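Local coordinates for 199aa long hypothetical Trp repressor binding protein (Sulfolobus tokodaii, PDB 2ZKI) that probably binds FMN and acts as a flavodoxin-like NAD(P)H-dependent oxidoreductase of the WrbA type, although its function remains unproven, at residues Lys4-Val9 with Met68-Gly73; Leu10-Gly15 with Arg38-Thr43. One frame throughout, in Å; residues are numbered along the deposited sequence.

Contact 1 (Lys4-Val9 with Met68-Gly73). With SO4 (sulfate ion), chain N.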
# COMPACT_ATOMS: atom_id res chain seq x y z
N LYS A 4 -2.54 -18.65 29.10
CA LYS A 4 -1.61 -17.53 28.99
C LYS A 4 -0.97 -17.50 27.60
O LYS A 4 -0.43 -18.51 27.15
CB LYS A 4 -0.53 -17.65 30.07
CG LYS A 4 0.15 -16.35 30.45
CD LYS A 4 1.30 -16.61 31.41
CE LYS A 4 1.88 -15.31 31.97
NZ LYS A 4 3.01 -15.58 32.90
N PRO A 5 -1.05 -16.35 26.90
CA PRO A 5 -0.55 -16.26 25.53
C PRO A 5 0.96 -16.01 25.43
O PRO A 5 1.53 -15.28 26.25
CB PRO A 5 -1.33 -15.07 24.95
CG PRO A 5 -1.59 -14.19 26.13
CD PRO A 5 -1.61 -15.06 27.36
N ASN A 6 1.58 -16.62 24.43
CA ASN A 6 3.00 -16.41 24.15
C ASN A 6 3.18 -15.30 23.12
O ASN A 6 2.62 -15.36 22.02
CB ASN A 6 3.66 -17.70 23.65
CG ASN A 6 3.68 -18.80 24.71
OD1 ASN A 6 3.49 -19.97 24.39
ND2 ASN A 6 3.92 -18.42 25.96
N ILE A 7 3.97 -14.29 23.48
CA ILE A 7 4.21 -13.15 22.61
C ILE A 7 5.66 -13.13 22.15
O ILE A 7 6.58 -13.05 22.97
CB ILE A 7 3.82 -11.81 23.29
CG1 ILE A 7 2.32 -11.77 23.63
CG2 ILE A 7 4.23 -10.60 22.43
CD1 ILE A 7 1.38 -12.00 22.44
N LEU A 8 5.85 -13.21 20.83
CA LEU A 8 7.18 -13.10 20.24
C LEU A 8 7.40 -11.69 19.70
O LEU A 8 6.66 -11.22 18.84
CB LEU A 8 7.37 -14.13 19.12
CG LEU A 8 8.76 -14.25 18.49
CD1 LEU A 8 9.71 -15.02 19.40
CD2 LEU A 8 8.68 -14.91 17.14
N VAL A 9 8.43 -11.03 20.22
CA VAL A 9 8.84 -9.74 19.70
C VAL A 9 10.02 -9.96 18.76
O VAL A 9 11.14 -10.25 19.19
CB VAL A 9 9.19 -8.73 20.83
CG1 VAL A 9 9.58 -7.38 20.24
CG2 VAL A 9 8.00 -8.55 21.78
N MET A 68 8.52 -19.22 16.17
CA MET A 68 7.29 -18.90 15.46
C MET A 68 6.17 -19.88 15.81
O MET A 68 5.00 -19.50 15.88
CB MET A 68 7.53 -18.89 13.94
CG MET A 68 8.69 -18.01 13.47
SD MET A 68 8.39 -16.24 13.61
CE MET A 68 7.22 -15.98 12.27
N ARG A 69 6.53 -21.14 16.03
CA ARG A 69 5.58 -22.18 16.44
C ARG A 69 5.13 -21.96 17.89
O ARG A 69 3.97 -22.18 18.23
CB ARG A 69 6.19 -23.57 16.29
CG ARG A 69 6.53 -23.98 14.87
CD ARG A 69 7.20 -25.35 14.86
NE ARG A 69 7.46 -25.81 13.50
CZ ARG A 69 8.65 -25.77 12.90
NH1 ARG A 69 9.70 -25.28 13.54
NH2 ARG A 69 8.78 -26.22 11.66
N TRP A 70 6.08 -21.54 18.72
CA TRP A 70 5.86 -21.29 20.14
C TRP A 70 4.83 -20.20 20.39
O TRP A 70 3.94 -20.35 21.23
CB TRP A 70 7.20 -20.92 20.79
CG TRP A 70 7.11 -20.42 22.20
CD1 TRP A 70 7.01 -21.17 23.34
CD2 TRP A 70 7.14 -19.05 22.63
NE1 TRP A 70 6.96 -20.36 24.45
CE2 TRP A 70 7.04 -19.05 24.04
CE3 TRP A 70 7.23 -17.82 21.96
CZ2 TRP A 70 7.04 -17.87 24.80
CZ3 TRP A 70 7.22 -16.65 22.71
CH2 TRP A 70 7.12 -16.68 24.11
N ALA A 71 4.96 -19.11 19.64
CA ALA A 71 4.17 -17.89 19.85
C ALA A 71 2.69 -18.05 19.52
O ALA A 71 2.31 -18.80 18.62
CB ALA A 71 4.77 -16.74 19.05
N ASP A 72 1.86 -17.33 20.28
CA ASP A 72 0.43 -17.20 20.01
C ASP A 72 0.12 -15.81 19.44
O ASP A 72 -1.01 -15.55 19.01
CB ASP A 72 -0.38 -17.44 21.28
CG ASP A 72 -0.19 -18.84 21.85
OD1 ASP A 72 -0.59 -19.81 21.18
OD2 ASP A 72 0.36 -18.95 22.97
N GLY A 73 1.12 -14.93 19.47
CA GLY A 73 0.99 -13.56 18.96
C GLY A 73 2.35 -12.97 18.63
O GLY A 73 3.36 -13.34 19.23
S SO4 N . 12.28 -26.82 11.92
O1 SO4 N . 12.11 -26.73 13.37
O2 SO4 N . 13.69 -26.64 11.59
O3 SO4 N . 11.82 -28.12 11.45
O4 SO4 N . 11.50 -25.77 11.28
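Leu8 and the end of helix 65-70 form the apolar centre. Leu8 CB lies 3.7 Å from Ala71 CB, and Leu8 CD2 reaches Met68 SD at 3.8 Å, the Leu8 and Met68 side chains crossing at about a right angle. Met68, bent at both chi2 and chi3, also packs on Phe74 and Leu105.

Farther out, the indole of Trp70 lies over Asn6. With CG anti to the backbone N of Trp70 (chi1 170°), the ring turns back toward strand 6-11, and Asn6 CB sits over its six-membered ring, 3.5 Å from the centroid, in a CH-pi contact. The Asn6 amide stacks on the same indole, their planes 13° apart. Ile7 O stands at the ring edge, and Lys36 of strand 34-39 adds a cation-pi contact.

Backbone bonds fix the register. Leu8 N donates to Gly73 O over 3.0 Å, on the parallel bridge of Ile7 with Gly73, where strand 73-79 begins. Asn6 O takes Asp72 N at 2.7 Å and, more weakly, Gly73 N. At the polar edge Asp72 OD2 accepts from Asn6 N at 3.0 Å (N-H...O angle 163°) through the lone pair pointing away from OD1, and the same oxygen forms a salt bridge with Lys195 of the C-terminal helix. Away from strand 6-11, Arg69 holds sulfate O4 with NH1 and NH2, the latter at 2.8 Å; the ion probably comes from the crystallisation liquor.

Asn6 thus meets the helix-to-strand turn through its N-H, its carbonyl and a stacked side chain. Because Asp72 OD2 serves both Asn6 N and Lys195, the carboxylate ties the start of strand 6-11 to helix 174-195, and the lysine would probably offset its charge.

Contact 2 (Leu10-Gly15 with Arg38-Thr43). With SO4 (sulfate ion), chain I.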
# COMPACT_ATOMS: atom_id res chain seq x y z
N LEU A 10 9.74 -9.86 17.46
CA LEU A 10 10.72 -10.10 16.42
C LEU A 10 11.13 -8.79 15.77
O LEU A 10 10.28 -7.95 15.47
CB LEU A 10 10.13 -11.05 15.38
CG LEU A 10 10.97 -11.49 14.17
CD1 LEU A 10 12.20 -12.24 14.62
CD2 LEU A 10 10.12 -12.35 13.25
N PHE A 11 12.43 -8.60 15.55
CA PHE A 11 12.93 -7.35 14.98
C PHE A 11 14.27 -7.47 14.26
O PHE A 11 15.08 -8.33 14.58
CB PHE A 11 12.99 -6.25 16.05
CG PHE A 11 14.12 -6.41 17.04
CD1 PHE A 11 13.97 -7.21 18.16
CD2 PHE A 11 15.33 -5.75 16.85
CE1 PHE A 11 15.01 -7.36 19.08
CE2 PHE A 11 16.37 -5.89 17.76
CZ PHE A 11 16.21 -6.70 18.88
N TYR A 12 14.47 -6.60 13.27
CA TYR A 12 15.79 -6.35 12.72
C TYR A 12 16.31 -5.05 13.33
O TYR A 12 15.51 -4.16 13.65
CB TYR A 12 15.74 -6.23 11.19
CG TYR A 12 17.05 -5.81 10.56
CD1 TYR A 12 17.98 -6.77 10.15
CD2 TYR A 12 17.36 -4.46 10.37
CE1 TYR A 12 19.19 -6.39 9.57
CE2 TYR A 12 18.57 -4.07 9.80
CZ TYR A 12 19.48 -5.04 9.40
OH TYR A 12 20.67 -4.66 8.83
N GLY A 13 17.62 -4.94 13.52
CA GLY A 13 18.21 -3.67 13.91
C GLY A 13 19.17 -3.66 15.08
O GLY A 13 19.33 -4.67 15.78
N TYR A 14 19.79 -2.51 15.30
CA TYR A 14 20.86 -2.35 16.28
C TYR A 14 20.73 -1.06 17.09
O TYR A 14 21.45 -0.86 18.07
CB TYR A 14 22.23 -2.39 15.58
CG TYR A 14 22.43 -3.59 14.67
CD1 TYR A 14 22.88 -4.81 15.18
CD2 TYR A 14 22.16 -3.50 13.30
CE1 TYR A 14 23.06 -5.91 14.35
CE2 TYR A 14 22.34 -4.60 12.46
CZ TYR A 14 22.79 -5.80 12.99
OH TYR A 14 22.97 -6.89 12.18
N GLY A 15 19.80 -0.20 16.69
CA GLY A 15 19.65 1.13 17.30
C GLY A 15 18.42 1.29 18.19
O GLY A 15 18.20 0.49 19.11
N ARG A 38 13.45 -11.67 20.17
CA ARG A 38 14.39 -12.28 19.24
C ARG A 38 14.72 -11.33 18.10
O ARG A 38 13.88 -10.55 17.67
CB ARG A 38 13.82 -13.58 18.67
CG ARG A 38 13.36 -14.63 19.68
CD ARG A 38 14.51 -15.49 20.19
NE ARG A 38 14.97 -15.07 21.51
CZ ARG A 38 14.66 -15.67 22.65
NH1 ARG A 38 13.89 -16.75 22.66
NH2 ARG A 38 15.13 -15.20 23.79
N ARG A 39 15.96 -11.41 17.60
CA ARG A 39 16.38 -10.66 16.42
C ARG A 39 16.69 -11.60 15.24
O ARG A 39 16.81 -12.81 15.43
CB ARG A 39 17.58 -9.74 16.73
CG ARG A 39 18.76 -10.40 17.43
CD ARG A 39 19.78 -10.97 16.44
NE ARG A 39 21.01 -11.38 17.10
CZ ARG A 39 22.13 -10.67 17.13
NH1 ARG A 39 23.20 -11.13 17.77
NH2 ARG A 39 22.20 -9.49 16.52
N VAL A 40 16.80 -11.04 14.04
CA VAL A 40 17.09 -11.83 12.84
C VAL A 40 18.56 -11.75 12.43
O VAL A 40 19.28 -10.83 12.81
CB VAL A 40 16.19 -11.43 11.63
CG1 VAL A 40 14.75 -11.86 11.87
CG2 VAL A 40 16.28 -9.94 11.33
N ARG A 41 18.98 -12.73 11.63
CA ARG A 41 20.33 -12.81 11.07
C ARG A 41 20.58 -11.66 10.10
O ARG A 41 19.67 -11.22 9.39
CB ARG A 41 20.47 -14.14 10.33
CG ARG A 41 21.89 -14.66 10.18
CD ARG A 41 21.92 -15.72 9.09
NE ARG A 41 22.96 -16.73 9.30
CZ ARG A 41 22.77 -17.88 9.94
NH1 ARG A 41 21.58 -18.19 10.43
NH2 ARG A 41 23.78 -18.73 10.08
N GLU A 42 21.82 -11.17 10.07
CA GLU A 42 22.22 -10.12 9.13
C GLU A 42 22.47 -10.70 7.74
O GLU A 42 23.07 -11.76 7.59
CB GLU A 42 23.45 -9.37 9.64
CG GLU A 42 23.88 -8.18 8.78
CD GLU A 42 22.81 -7.11 8.68
OE1 GLU A 42 22.11 -7.05 7.64
OE2 GLU A 42 22.65 -6.32 9.64
N THR A 43 22.01 -9.97 6.71
CA THR A 43 22.14 -10.41 5.33
C THR A 43 23.01 -9.47 4.48
O THR A 43 23.43 -9.84 3.38
CB THR A 43 20.76 -10.58 4.65
OG1 THR A 43 20.02 -9.36 4.74
CG2 THR A 43 19.97 -11.71 5.31
S SO4 I . 19.49 0.44 13.02
O1 SO4 I . 20.32 1.25 13.91
O2 SO4 I . 18.13 0.39 13.53
O3 SO4 I . 19.50 1.04 11.68
O4 SO4 I . 20.03 -0.91 12.95
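Tyr12 and Tyr14 both donate their hydroxyls to one oxygen of Glu42: Tyr12 OH lies 2.7 Å from OE2, on its syn lone pair, and Tyr14 OH 2.6 Å from it, on the anti side but tilted out of the carboxylate plane. The Tyr14 ring runs nearly coplanar with the carboxylate, whereas that of Tyr12 stands across it, the planes 86° apart. A bend at chi2 (61°) folds the Glu42 carboxylate back, where OE1 takes Thr43 N at 3.1 Å and also Leu44 N. Replacing Glu42 by an alanine would probably leave both phenol hydroxyls without their shared acceptor and the Tyr14 ring freer to turn.

In the next shell, Val40 CG2 packs at the edge of the Tyr12 ring, 3.8 Å from Tyr12 CB, while CG1 meets Leu10 CD1. Arg39 CB covers a face of the Phe11 ring. The backbones are joined by Phe11 N to Arg38 O (3.2 Å) and, just past the second strand, by Val40 N to Phe11 O (3.3 Å).

Tyr14 N binds sulfate O4 at 2.9 Å. A parallel beta-alpha-beta unit whose first strand runs into an anion-binding loop is characteristic of flavodoxin-like folds; the sulfate, probably from the crystallisation liquor, is consistent with the FMN phosphate site.

Overall arrangement
Both contacts draw on strand 6-11, contact 1 at its beginning and contact 2 at its end, with centres 18 Å apart. In the five-stranded parallel sheet this strand lies between 34-39 and 73-79: contact 1 joins it to the turn from helix 65-70 into strand 73-79, contact 2 to the end of strand 34-39. Along the chain contact 2 is nested inside the loop closed by contact 1. They meet where Val9 O probably accepts a hydrogen bond from Arg38 N (2.9 Å) and Leu8 CD1 packs on Arg38 CG. One strand thus runs from the N-terminal ends of the strands to the sulfate-binding loop, consistent with a flavodoxin-like cofactor site at their C-terminal ends.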